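Local coordinates for protein carboxypeptidase 1 (Deinococcus radiodurans str. R1, PDB 5GIV) that probably acts as a zinc-dependent M32 carboxypeptidase, releasing amino acids one after another from the C-terminus of peptides with broad specificity, at residues A[341-346]-A[353-358]. Numbering follows the deposited sequence.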
loop_
_atom_site.group_PDB
_atom_site.type_symbol
_atom_site.label_atom_id
_atom_site.label_comp_id
_atom_site.label_asym_id
_atom_site.label_seq_id
_atom_site.Cartn_x
_atom_site.Cartn_y
_atom_site.Cartn_z
ATOM N N ASN A 341 -23.566 -3.214 26.108
ATOM C CA ASN A 341 -23.562 -4.539 26.712
ATOM C C ASN A 341 -24.922 -5.210 26.596
ATOM O O ASN A 341 -25.363 -5.914 27.509
ATOM C CB ASN A 341 -23.134 -4.482 28.178
ATOM C CG ASN A 341 -21.679 -4.099 28.351
ATOM O OD1 ASN A 341 -20.782 -4.848 27.959
ATOM N ND2 ASN A 341 -21.433 -2.946 28.969
ATOM N N THR A 342 -25.621 -5.007 25.484
ATOM C CA THR A 342 -26.850 -5.750 25.263
ATOM C C THR A 342 -26.545 -7.178 24.825
ATOM O O THR A 342 -25.455 -7.490 24.345
ATOM C CB THR A 342 -27.722 -5.067 24.213
ATOM O OG1 THR A 342 -27.183 -5.325 22.910
ATOM C CG2 THR A 342 -27.875 -3.569 24.476
ATOM N N VAL A 343 -27.545 -8.047 24.972
ATOM C CA VAL A 343 -27.416 -9.468 24.660
ATOM C C VAL A 343 -28.653 -9.906 23.891
ATOM O O VAL A 343 -29.755 -9.421 24.154
ATOM C CB VAL A 343 -27.263 -10.324 25.939
ATOM C CG1 VAL A 343 -27.312 -11.812 25.592
ATOM C CG2 VAL A 343 -25.989 -9.978 26.688
ATOM N N SER A 344 -28.474 -10.812 22.930
ATOM C CA SER A 344 -29.615 -11.427 22.258
ATOM C C SER A 344 -29.122 -12.564 21.377
ATOM O O SER A 344 -27.992 -12.537 20.885
ATOM C CB SER A 344 -30.397 -10.416 21.414
ATOM O OG SER A 344 -29.634 -10.013 20.297
ATOM N N ARG A 345 -29.993 -13.544 21.162
ATOM C CA ARG A 345 -29.709 -14.601 20.202
ATOM C C ARG A 345 -29.770 -14.011 18.805
ATOM O O ARG A 345 -30.809 -13.488 18.394
ATOM C CB ARG A 345 -30.720 -15.731 20.335
ATOM C CG ARG A 345 -30.951 -16.158 21.753
ATOM C CD ARG A 345 -32.133 -17.099 21.853
ATOM N NE ARG A 345 -32.447 -17.329 23.257
ATOM C CZ ARG A 345 -33.546 -16.892 23.861
ATOM N NH1 ARG A 345 -34.474 -16.226 23.177
ATOM N NH2 ARG A 345 -33.721 -17.139 25.153
ATOM N N SER A 346 -28.663 -14.080 18.078
ATOM C CA SER A 346 -28.560 -13.458 16.768
ATOM C C SER A 346 -27.921 -14.453 15.809
ATOM O O SER A 346 -27.548 -15.566 16.195
ATOM C CB SER A 346 -27.769 -12.142 16.830
ATOM O OG SER A 346 -26.480 -12.330 17.407
ATOM N N ASP A 353 -22.956 -10.960 20.953
ATOM C CA ASP A 353 -22.631 -10.359 22.241
ATOM C C ASP A 353 -21.710 -11.263 23.066
ATOM O O ASP A 353 -21.408 -12.406 22.707
ATOM C CB ASP A 353 -23.910 -10.091 23.015
ATOM C CG ASP A 353 -24.670 -11.368 23.299
ATOM O OD1 ASP A 353 -24.304 -12.077 24.255
ATOM O OD2 ASP A 353 -25.613 -11.682 22.546
ATOM N N GLU A 354 -21.309 -10.746 24.230
ATOM C CA GLU A 354 -20.370 -11.463 25.083
ATOM C C GLU A 354 -20.926 -12.796 25.565
ATOM O O GLU A 354 -20.154 -13.713 25.872
ATOM C CB GLU A 354 -20.006 -10.607 26.295
ATOM C CG GLU A 354 -18.985 -9.519 26.028
ATOM C CD GLU A 354 -18.505 -8.868 27.313
ATOM O OE1 GLU A 354 -19.334 -8.229 27.994
ATOM O OE2 GLU A 354 -17.305 -9.019 27.642
ATOM N N LEU A 355 -22.247 -12.919 25.673
ATOM C CA LEU A 355 -22.808 -14.102 26.308
ATOM C C LEU A 355 -23.135 -15.217 25.322
ATOM O O LEU A 355 -22.972 -16.396 25.652
ATOM C CB LEU A 355 -24.059 -13.730 27.111
ATOM C CG LEU A 355 -23.829 -12.844 28.334
ATOM C CD1 LEU A 355 -25.101 -12.734 29.142
ATOM C CD2 LEU A 355 -22.672 -13.389 29.179
ATOM N N THR A 356 -23.627 -14.883 24.134
ATOM C CA THR A 356 -24.025 -15.894 23.164
ATOM C C THR A 356 -22.950 -16.197 22.128
ATOM O O THR A 356 -23.118 -17.142 21.351
ATOM C CB THR A 356 -25.317 -15.469 22.454
ATOM O OG1 THR A 356 -25.063 -14.312 21.650
ATOM C CG2 THR A 356 -26.411 -15.150 23.481
ATOM N N TYR A 357 -21.838 -15.458 22.123
ATOM C CA TYR A 357 -20.854 -15.600 21.054
ATOM C C TYR A 357 -20.387 -17.042 20.908
ATOM O O TYR A 357 -20.331 -17.580 19.796
ATOM C CB TYR A 357 -19.651 -14.684 21.304
ATOM C CG TYR A 357 -18.611 -14.774 20.195
ATOM C CD1 TYR A 357 -17.595 -15.729 20.231
ATOM C CD2 TYR A 357 -18.667 -13.924 19.101
ATOM C CE1 TYR A 357 -16.658 -15.812 19.216
ATOM C CE2 TYR A 357 -17.735 -14.004 18.081
ATOM C CZ TYR A 357 -16.740 -14.949 18.143
ATOM O OH TYR A 357 -15.823 -15.008 17.131
ATOM N N ASN A 358 -20.034 -17.682 22.018
ATOM C CA ASN A 358 -19.394 -18.987 21.927
ATOM C C ASN A 358 -20.310 -20.039 21.318
ATOM O O ASN A 358 -19.819 -21.011 20.733
ATOM C CB ASN A 358 -18.904 -19.405 23.313
ATOM C CG ASN A 358 -17.887 -18.427 23.874
ATOM O OD1 ASN A 358 -16.955 -18.028 23.186
ATOM N ND2 ASN A 358 -18.074 -18.021 25.116
HETATM O O HOH W 1 -22.750 -7.831 25.317
HETATM O O HOH W 2 -25.832 -11.085 19.812
HETATM O O HOH W 3 -25.785 -14.750 18.986
#
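Asp353 reaches across to the extended chain of Val343 and Ser344 and ties it to the turn leading into helix 357-372. Asp353 CB lies 3.3 Å from Thr342 O, and Asp353 CG meets Val343 CG1 at 3.5 Å. With CG between the backbone N and the carbonyl carbon (chi1 61°), the carboxylate lies against the Val343 side chain, the two crossing at about a right angle, and Val343 CG1 comes within 3.3 Å of Asp353 OD1. Asp353 OD1 turns back to its own segment, accepting from Leu355 N (2.6 Å) in an Asx turn. Thr356 N also donates to Asp353 OD1 (2.9 Å), extending the turn to an Asx motif. Asp353 OD2 is shared between the segments: Ser344 N donates to it almost straight (3.0 Å, 168°) from one face of the carboxylate plane, and Thr356 OG1 of its own segment from the opposite face (2.8 Å). Four donors thus hold the carboxylate's rotation. With an alanine here, Ser344 N, the amides of Leu355 and Thr356 and Thr356 OG1 would probably lose their shared acceptor. Beside this polar centre Val343 CG2 packs on Leu355 CD1 (3.8 Å), and a water joins Ser344 O to Asp353 N. The contact bridges the connection from helix 333-339 to helix 357-372, with Val343 and Leu355 touching Val190 of helix 169-193 and Tyr497 of helix 487-501.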